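Internalin (PDB 4FMZ) is a leucine-rich-repeat internalin of Listeria monocytogenes that probably takes part in adhesion to and invasion of host cells. Local coordinates at residues Leu157-Lys168 and Leu179-Glu190. Residues are numbered along the deposited sequence; the frame is centred on the assembly and turned at random.
Sequences LNYLTVTESKVK and LYSLSLNYNQIE. With EDO (1,2-ethanediol), chain C; EDO (1,2-ethanediol), chain E.
Leu160 and Leu182 lie side by side and point the same way into the core of a leucine-rich-repeat solenoid, where the parallel strands 159-161 and 181-183 are neighbouring rungs. Their methyls meet with Leu160 CD2 3.8 Å from Leu182 CD1, and Leu179 CD2, from just ahead of strand 181-183, closes in on Leu160 CB. Further along, Leu184 CD2 packs on Val162 CB, and this inner side is close aliphatic packing. Backbone bonds such as Ser183 N to Leu160 O join the strands.

Beyond the strands the buried amide of Asn187 joins the two turns, as the stacked asparagines of leucine-rich repeats do, alongside the backbone bonds Glu164 N to Asn185 O and Gln188 N to Val167 O. With CG beside its own backbone N (chi1 -69°), the side chain turns back to the earlier repeat. Its ND2 gives a nearly straight bond to Val162 O at 2.9 Å, lying in the amide plane of Asn187 but approaching from above the carbonyl plane of Val162. OD1 takes two donors: Ser165 N comes in the carbonyl plane, while Ser165 OG sits above it at 2.7 Å. That hydroxyl also accepts from Val167 N, an ST turn. Asn209 of the next repeat bonds to Leu184 O and Asn187 N, repeating the pattern.

The other strand face, with Tyr159, Thr161, Ser181 and Ser183, is looser: Tyr159 CD2 lies 3.7 Å from Ser181 CB, which meets the ring obliquely, and an ethanediol, probably from the crystallisation liquor, rests here with its O2 2.7 Å from Ser181 OG. At the exposed far end, Lys168 bends at chi2 and chi4 across Gln188. Its NZ reaches Gln188 O at 2.8 Å and makes a salt bridge to the anti lone pair of Glu190 OE2, also at 2.8 Å.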
loop_
_atom_site.group_PDB
_atom_site.type_symbol
_atom_site.label_atom_id
_atom_site.label_comp_id
_atom_site.label_asym_id
_atom_site.label_seq_id
_atom_site.Cartn_x
_atom_site.Cartn_y
_atom_site.Cartn_z
ATOM N N LEU A 157 0.911 -6.251 -13.413
ATOM C CA LEU A 157 0.603 -5.565 -12.148
ATOM C C LEU A 157 1.640 -4.496 -11.813
ATOM O O LEU A 157 2.836 -4.795 -11.737
ATOM C CB LEU A 157 0.469 -6.559 -10.980
ATOM C CG LEU A 157 -0.206 -6.018 -9.694
ATOM C CD1 LEU A 157 -1.707 -5.827 -9.886
ATOM C CD2 LEU A 157 0.002 -6.956 -8.551
ATOM N N ASN A 158 1.158 -3.252 -11.612
ATOM C CA ASN A 158 1.992 -2.085 -11.297
ATOM C C ASN A 158 1.884 -1.661 -9.836
ATOM O O ASN A 158 2.810 -1.029 -9.320
ATOM C CB ASN A 158 1.608 -0.897 -12.184
ATOM C CG ASN A 158 2.196 -0.923 -13.574
ATOM O OD1 ASN A 158 2.757 0.071 -14.050
ATOM N ND2 ASN A 158 2.036 -2.035 -14.282
ATOM N N TYR A 159 0.746 -1.954 -9.179
ATOM C CA TYR A 159 0.512 -1.561 -7.784
ATOM C C TYR A 159 -0.044 -2.725 -6.985
ATOM O O TYR A 159 -1.010 -3.351 -7.416
ATOM C CB TYR A 159 -0.442 -0.355 -7.714
ATOM C CG TYR A 159 0.091 0.865 -8.429
ATOM C CD1 TYR A 159 -0.160 1.072 -9.780
ATOM C CD2 TYR A 159 0.838 1.824 -7.749
ATOM C CE1 TYR A 159 0.364 2.173 -10.454
ATOM C CE2 TYR A 159 1.341 2.947 -8.404
ATOM C CZ TYR A 159 1.098 3.117 -9.753
ATOM O OH TYR A 159 1.601 4.218 -10.391
ATOM N N LEU A 160 0.586 -3.036 -5.837
ATOM C CA LEU A 160 0.142 -4.125 -4.969
ATOM C C LEU A 160 0.260 -3.777 -3.487
ATOM O O LEU A 160 1.330 -3.367 -3.037
ATOM C CB LEU A 160 0.929 -5.413 -5.244
ATOM C CG LEU A 160 0.574 -6.655 -4.389
ATOM C CD1 LEU A 160 -0.907 -7.084 -4.578
ATOM C CD2 LEU A 160 1.530 -7.804 -4.683
ATOM N N THR A 161 -0.828 -4.026 -2.727
ATOM C CA THR A 161 -0.868 -3.863 -1.269
ATOM C C THR A 161 -1.354 -5.161 -0.628
ATOM O O THR A 161 -2.459 -5.614 -0.923
ATOM C CB THR A 161 -1.772 -2.687 -0.862
ATOM O OG1 THR A 161 -1.317 -1.501 -1.507
ATOM C CG2 THR A 161 -1.831 -2.480 0.669
ATOM N N VAL A 162 -0.525 -5.753 0.238
ATOM C CA VAL A 162 -0.867 -6.941 1.032
ATOM C C VAL A 162 -0.373 -6.609 2.437
ATOM O O VAL A 162 0.833 -6.541 2.647
ATOM C CB VAL A 162 -0.315 -8.296 0.499
ATOM C CG1 VAL A 162 -0.785 -9.453 1.384
ATOM C CG2 VAL A 162 -0.708 -8.546 -0.959
ATOM N N THR A 163 -1.281 -6.301 3.363
ATOM C CA THR A 163 -0.874 -5.893 4.715
ATOM C C THR A 163 -1.651 -6.581 5.820
ATOM O O THR A 163 -2.753 -7.077 5.582
ATOM C CB THR A 163 -1.058 -4.363 4.897
ATOM O OG1 THR A 163 -2.443 -4.043 4.748
ATOM C CG2 THR A 163 -0.204 -3.525 3.932
ATOM N N GLU A 164 -1.098 -6.540 7.059
ATOM C CA GLU A 164 -1.719 -7.024 8.305
ATOM C C GLU A 164 -2.237 -8.463 8.197
ATOM O O GLU A 164 -3.289 -8.789 8.760
ATOM C CB GLU A 164 -2.877 -6.093 8.698
ATOM C CG GLU A 164 -2.446 -4.668 8.981
ATOM C CD GLU A 164 -3.622 -3.772 9.311
ATOM O OE1 GLU A 164 -4.343 -4.060 10.292
ATOM O OE2 GLU A 164 -3.829 -2.788 8.573
ATOM N N SER A 165 -1.514 -9.305 7.462
ATOM C CA SER A 165 -1.945 -10.672 7.187
ATOM C C SER A 165 -0.975 -11.725 7.736
ATOM O O SER A 165 -0.006 -11.398 8.421
ATOM C CB SER A 165 -2.101 -10.857 5.679
ATOM O OG SER A 165 -0.825 -10.906 5.064
ATOM N N LYS A 166 -1.247 -12.996 7.408
ATOM C CA LYS A 166 -0.428 -14.133 7.816
ATOM C C LYS A 166 0.589 -14.487 6.703
ATOM O O LYS A 166 1.219 -15.547 6.764
ATOM C CB LYS A 166 -1.333 -15.329 8.176
ATOM C CG LYS A 166 -2.109 -15.101 9.467
ATOM C CD LYS A 166 -2.949 -16.294 9.874
ATOM C CE LYS A 166 -3.810 -15.937 11.066
ATOM N NZ LYS A 166 -4.512 -17.120 11.630
ATOM N N VAL A 167 0.785 -13.564 5.719
ATOM C CA VAL A 167 1.713 -13.748 4.593
ATOM C C VAL A 167 3.166 -13.808 5.089
ATOM O O VAL A 167 3.681 -12.866 5.693
ATOM C CB VAL A 167 1.541 -12.698 3.451
ATOM C CG1 VAL A 167 2.747 -12.683 2.495
ATOM C CG2 VAL A 167 0.252 -12.956 2.673
ATOM N N LYS A 168 3.811 -14.936 4.788
ATOM C CA LYS A 168 5.207 -15.235 5.083
ATOM C C LYS A 168 6.014 -15.258 3.795
ATOM O O LYS A 168 7.004 -14.537 3.650
ATOM C CB LYS A 168 5.318 -16.612 5.766
ATOM C CG LYS A 168 5.280 -16.581 7.274
ATOM C CD LYS A 168 6.423 -17.395 7.865
ATOM C CE LYS A 168 6.463 -17.249 9.370
ATOM N NZ LYS A 168 7.108 -15.977 9.799
ATOM N N LEU A 179 5.965 -4.314 -11.239
ATOM C CA LEU A 179 5.610 -3.592 -10.016
ATOM C C LEU A 179 6.414 -2.320 -9.879
ATOM O O LEU A 179 7.637 -2.323 -10.024
ATOM C CB LEU A 179 5.752 -4.446 -8.751
ATOM C CG LEU A 179 4.576 -5.375 -8.410
ATOM C CD1 LEU A 179 4.939 -6.248 -7.219
ATOM C CD2 LEU A 179 3.305 -4.592 -8.085
ATOM N N TYR A 180 5.694 -1.223 -9.663
ATOM C CA TYR A 180 6.236 0.122 -9.504
ATOM C C TYR A 180 6.201 0.515 -8.040
ATOM O O TYR A 180 7.131 1.152 -7.544
ATOM C CB TYR A 180 5.406 1.118 -10.332
ATOM C CG TYR A 180 5.963 2.516 -10.334
ATOM C CD1 TYR A 180 6.998 2.873 -11.197
ATOM C CD2 TYR A 180 5.473 3.480 -9.463
ATOM C CE1 TYR A 180 7.532 4.157 -11.192
ATOM C CE2 TYR A 180 6.002 4.768 -9.446
ATOM C CZ TYR A 180 7.029 5.103 -10.316
ATOM O OH TYR A 180 7.537 6.376 -10.337
ATOM N N SER A 181 5.112 0.152 -7.357
ATOM C CA SER A 181 4.889 0.451 -5.941
ATOM C C SER A 181 4.329 -0.798 -5.247
ATOM O O SER A 181 3.337 -1.374 -5.710
ATOM C CB SER A 181 3.954 1.645 -5.803
ATOM O OG SER A 181 3.662 1.902 -4.437
ATOM N N LEU A 182 4.965 -1.217 -4.151
ATOM C CA LEU A 182 4.581 -2.430 -3.418
ATOM C C LEU A 182 4.528 -2.198 -1.916
ATOM O O LEU A 182 5.499 -1.696 -1.348
ATOM C CB LEU A 182 5.592 -3.567 -3.733
ATOM C CG LEU A 182 5.558 -4.850 -2.871
ATOM C CD1 LEU A 182 4.274 -5.669 -3.105
ATOM C CD2 LEU A 182 6.781 -5.726 -3.153
ATOM N N SER A 183 3.421 -2.619 -1.269
ATOM C CA SER A 183 3.286 -2.547 0.175
ATOM C C SER A 183 3.130 -3.935 0.770
ATOM O O SER A 183 2.245 -4.693 0.366
ATOM C CB SER A 183 2.116 -1.661 0.601
ATOM O OG SER A 183 2.103 -1.567 2.020
ATOM N N LEU A 184 4.008 -4.262 1.730
ATOM C CA LEU A 184 4.000 -5.532 2.452
ATOM C C LEU A 184 4.087 -5.275 3.958
ATOM O O LEU A 184 4.648 -6.084 4.704
ATOM C CB LEU A 184 5.140 -6.440 1.970
ATOM C CG LEU A 184 4.991 -6.999 0.530
ATOM C CD1 LEU A 184 6.169 -7.865 0.175
ATOM C CD2 LEU A 184 3.684 -7.798 0.348
ATOM N N ASN A 185 3.489 -4.164 4.402
ATOM C CA ASN A 185 3.518 -3.750 5.811
ATOM C C ASN A 185 2.805 -4.736 6.722
ATOM O O ASN A 185 1.766 -5.281 6.354
ATOM C CB ASN A 185 2.862 -2.373 5.986
ATOM C CG ASN A 185 3.592 -1.229 5.341
ATOM O OD1 ASN A 185 4.802 -1.274 5.094
ATOM N ND2 ASN A 185 2.868 -0.157 5.078
ATOM N N TYR A 186 3.356 -4.926 7.925
ATOM C CA TYR A 186 2.788 -5.695 9.032
ATOM C C TYR A 186 2.315 -7.115 8.632
ATOM O O TYR A 186 1.168 -7.490 8.887
ATOM C CB TYR A 186 1.626 -4.893 9.681
ATOM C CG TYR A 186 1.365 -5.176 11.150
ATOM C CD1 TYR A 186 1.716 -6.395 11.723
ATOM C CD2 TYR A 186 0.687 -4.257 11.947
ATOM C CE1 TYR A 186 1.441 -6.677 13.057
ATOM C CE2 TYR A 186 0.418 -4.522 13.289
ATOM C CZ TYR A 186 0.797 -5.736 13.839
ATOM O OH TYR A 186 0.569 -6.014 15.167
ATOM N N ASN A 187 3.218 -7.920 8.088
ATOM C CA ASN A 187 2.882 -9.303 7.770
ATOM C C ASN A 187 3.737 -10.203 8.678
ATOM O O ASN A 187 4.016 -9.796 9.806
ATOM C CB ASN A 187 3.062 -9.558 6.272
ATOM C CG ASN A 187 2.023 -8.828 5.444
ATOM O OD1 ASN A 187 0.822 -8.903 5.710
ATOM N ND2 ASN A 187 2.452 -8.091 4.429
ATOM N N GLN A 188 4.151 -11.397 8.213
ATOM C CA GLN A 188 5.013 -12.318 8.975
ATOM C C GLN A 188 6.229 -12.689 8.095
ATOM O O GLN A 188 6.683 -13.834 8.096
ATOM C CB GLN A 188 4.208 -13.577 9.401
ATOM C CG GLN A 188 2.937 -13.311 10.228
ATOM C CD GLN A 188 3.206 -12.663 11.571
ATOM O OE1 GLN A 188 4.106 -13.064 12.320
ATOM N NE2 GLN A 188 2.415 -11.653 11.917
ATOM N N ILE A 189 6.749 -11.700 7.339
ATOM C CA ILE A 189 7.813 -11.915 6.365
ATOM C C ILE A 189 9.200 -11.914 7.029
ATOM O O ILE A 189 9.619 -10.936 7.644
ATOM C CB ILE A 189 7.729 -10.892 5.191
ATOM C CG1 ILE A 189 6.349 -10.940 4.494
ATOM C CG2 ILE A 189 8.829 -11.142 4.157
ATOM C CD1 ILE A 189 5.974 -9.658 3.773
ATOM N N GLU A 190 9.916 -13.024 6.846
ATOM C CA GLU A 190 11.286 -13.220 7.334
ATOM C C GLU A 190 12.301 -13.022 6.210
ATOM O O GLU A 190 13.390 -12.497 6.446
ATOM C CB GLU A 190 11.459 -14.650 7.893
ATOM C CG GLU A 190 10.710 -14.956 9.175
ATOM C CD GLU A 190 10.748 -16.419 9.582
ATOM O OE1 GLU A 190 11.832 -17.040 9.487
ATOM O OE2 GLU A 190 9.696 -16.945 10.011
HETATM C C1 EDO C . 1.428 0.056 -2.625
HETATM O O1 EDO C . 1.532 1.065 -1.629
HETATM C C2 EDO C . 0.418 0.517 -3.687
HETATM O O2 EDO C . 0.947 1.673 -4.307
HETATM C C1 EDO E . 5.336 -9.331 13.934
HETATM O O1 EDO E . 4.140 -10.078 13.754
HETATM C C2 EDO E . 5.864 -8.877 12.556
HETATM O O2 EDO E . 6.117 -10.021 11.753
HETATM O O HOH W 1 0.234 -9.593 10.576
HETATM O O HOH W 2 9.428 -15.015 4.718
#